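PDB 2XFA: actin depolymerization factor 2 from Plasmodium berghei, which probably binds actin and promotes the turnover of actin filaments in the malaria parasite, as a member of the ADF/cofilin family. Local coordinates for residues Ile59-Ile63 against Ile75-Pro80. Sequence-based numbering, arbitrary orientation.
Sequences IIMRI and IIADMP
Ile59, Ile60 and Ile63 on one face of helix 56-65 pack against Ile75, Ala77 and Met79 of strand 73-81, a helix-on-sheet contact within the ADF-homology fold, in which a central mixed sheet is layered between helices. The two short segments run nearly antiparallel, at 162°, with their axes 10.5 Å apart, and the interface is wholly apolar.

Met79 reaches across with its thioether end. From CB, which does not itself face the helix, CG leaves anti to the carbonyl carbon, and a bend at chi2 (-59°) turns the thioether back toward the helix. Met79 SD then lies against both branches of Ile59, 3.5 Å from its CD1 and 3.8 Å from its CG2, with the two side chains crossing at about a right angle. Met79 CE carries on past this isoleucine, sitting 3.7 Å from Ile59 CD1 and also meeting CG1 of Ile60. Leu141 of helix 137-146 touches both Ile60 and Met79, so the Met79 side chain belongs to a core shared by two helices on the same face of the sheet.

Ile59 extends its CG1 branch anti to the backbone N (chi1 -180°), which carries CD1 out to Met79 and to the methyl of Ala77, while CG2 skirts the ring of Pro80 at CD. One turn later, Ile63 meets the strand with two methyls. Its CG2 and CD1 both rest on CG2 of Ile75, which also touches Ile33 and Trp97 of the adjoining strands. At the middle of the contact the small Ala77 CB receives the ends of both isoleucines, with Ile63 CD1 at 4.0 Å and Ile59 CD1 at 4.1 Å.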
loop_
_atom_site.group_PDB
_atom_site.type_symbol
_atom_site.label_atom_id
_atom_site.label_comp_id
_atom_site.label_asym_id
_atom_site.label_seq_id
_atom_site.Cartn_x
_atom_site.Cartn_y
_atom_site.Cartn_z
ATOM N N ILE A 59 4.217 6.859 -10.090
ATOM C CA ILE A 59 3.835 5.648 -9.393
ATOM C C ILE A 59 2.566 5.887 -8.552
ATOM O O ILE A 59 1.672 5.053 -8.523
ATOM C CB ILE A 59 5.022 5.012 -8.623
ATOM C CG1 ILE A 59 4.583 3.741 -7.917
ATOM C CG2 ILE A 59 5.592 5.972 -7.611
ATOM C CD1 ILE A 59 4.099 3.998 -6.553
ATOM N N ILE A 60 2.508 7.034 -7.885
ATOM C CA ILE A 60 1.353 7.478 -7.118
ATOM C C ILE A 60 0.103 7.559 -8.023
ATOM O O ILE A 60 -0.981 7.124 -7.633
ATOM C CB ILE A 60 1.623 8.861 -6.487
ATOM C CG1 ILE A 60 2.703 8.761 -5.397
ATOM C CG2 ILE A 60 0.347 9.477 -5.931
ATOM C CD1 ILE A 60 3.313 10.117 -5.038
ATOM N N MET A 61 0.279 8.059 -9.243
ATOM C CA MET A 61 -0.829 8.108 -10.205
ATOM C C MET A 61 -1.337 6.709 -10.545
ATOM O O MET A 61 -2.553 6.455 -10.553
ATOM C CB MET A 61 -0.409 8.860 -11.462
ATOM C CG MET A 61 -1.472 8.945 -12.526
ATOM S SD MET A 61 -0.755 9.537 -14.067
ATOM C CE MET A 61 0.498 8.289 -14.356
ATOM N N ARG A 62 -0.409 5.794 -10.810
ATOM C CA ARG A 62 -0.779 4.418 -11.137
ATOM C C ARG A 62 -1.493 3.722 -9.979
ATOM O O ARG A 62 -2.457 2.996 -10.175
ATOM C CB ARG A 62 0.466 3.623 -11.515
ATOM C CG ARG A 62 1.202 4.183 -12.723
ATOM C CD ARG A 62 0.747 3.531 -13.993
ATOM N NE ARG A 62 1.472 2.293 -14.250
ATOM C CZ ARG A 62 2.448 2.171 -15.145
ATOM N NH1 ARG A 62 2.829 3.215 -15.878
ATOM N NH2 ARG A 62 3.044 1.000 -15.308
ATOM N N ILE A 63 -1.011 3.937 -8.762
ATOM C CA ILE A 63 -1.671 3.354 -7.605
ATOM C C ILE A 63 -3.070 3.902 -7.475
ATOM O O ILE A 63 -4.004 3.157 -7.247
ATOM C CB ILE A 63 -0.924 3.644 -6.297
ATOM C CG1 ILE A 63 0.448 2.982 -6.317
ATOM C CG2 ILE A 63 -1.715 3.128 -5.122
ATOM C CD1 ILE A 63 1.291 3.338 -5.091
ATOM N N ILE A 75 -1.642 -0.962 0.485
ATOM C CA ILE A 75 -0.716 -0.861 -0.617
ATOM C C ILE A 75 0.723 -0.903 -0.084
ATOM O O ILE A 75 1.054 -0.215 0.882
ATOM C CB ILE A 75 -0.942 0.466 -1.392
ATOM C CG1 ILE A 75 -2.418 0.584 -1.829
ATOM C CG2 ILE A 75 -0.016 0.570 -2.583
ATOM C CD1 ILE A 75 -3.159 1.660 -1.061
ATOM N N ILE A 76 1.550 -1.736 -0.700
ATOM C CA ILE A 76 2.978 -1.660 -0.500
ATOM C C ILE A 76 3.621 -1.128 -1.788
ATOM O O ILE A 76 3.388 -1.674 -2.863
ATOM C CB ILE A 76 3.565 -3.035 -0.109
ATOM C CG1 ILE A 76 2.947 -3.504 1.211
ATOM C CG2 ILE A 76 5.087 -2.942 0.049
ATOM C CD1 ILE A 76 3.351 -4.897 1.607
ATOM N N ALA A 77 4.436 -0.080 -1.662
ATOM C CA ALA A 77 5.067 0.569 -2.797
ATOM C C ALA A 77 6.549 0.815 -2.545
ATOM O O ALA A 77 6.926 1.314 -1.497
ATOM C CB ALA A 77 4.401 1.885 -3.067
ATOM N N ASP A 78 7.376 0.496 -3.533
ATOM C CA ASP A 78 8.804 0.828 -3.501
ATOM C C ASP A 78 8.994 2.212 -4.120
ATOM O O ASP A 78 9.072 2.345 -5.338
ATOM C CB ASP A 78 9.576 -0.214 -4.293
ATOM C CG ASP A 78 10.998 -0.398 -3.798
ATOM O OD1 ASP A 78 11.385 0.241 -2.791
ATOM O OD2 ASP A 78 11.726 -1.199 -4.423
ATOM N N MET A 79 9.029 3.241 -3.280
ATOM C CA MET A 79 9.055 4.624 -3.748
ATOM C C MET A 79 10.465 5.114 -4.041
ATOM O O MET A 79 11.341 5.018 -3.189
ATOM C CB MET A 79 8.422 5.532 -2.698
ATOM C CG MET A 79 6.983 5.181 -2.388
ATOM S SD MET A 79 6.001 5.283 -3.897
ATOM C CE MET A 79 4.383 5.607 -3.202
ATOM N N PRO A 80 10.687 5.656 -5.249
ATOM C CA PRO A 80 11.996 6.196 -5.630
ATOM C C PRO A 80 12.205 7.566 -5.011
ATOM O O PRO A 80 11.673 8.551 -5.521
ATOM C CB PRO A 80 11.898 6.330 -7.160
ATOM C CG PRO A 80 10.564 5.714 -7.557
ATOM C CD PRO A 80 9.707 5.760 -6.341
#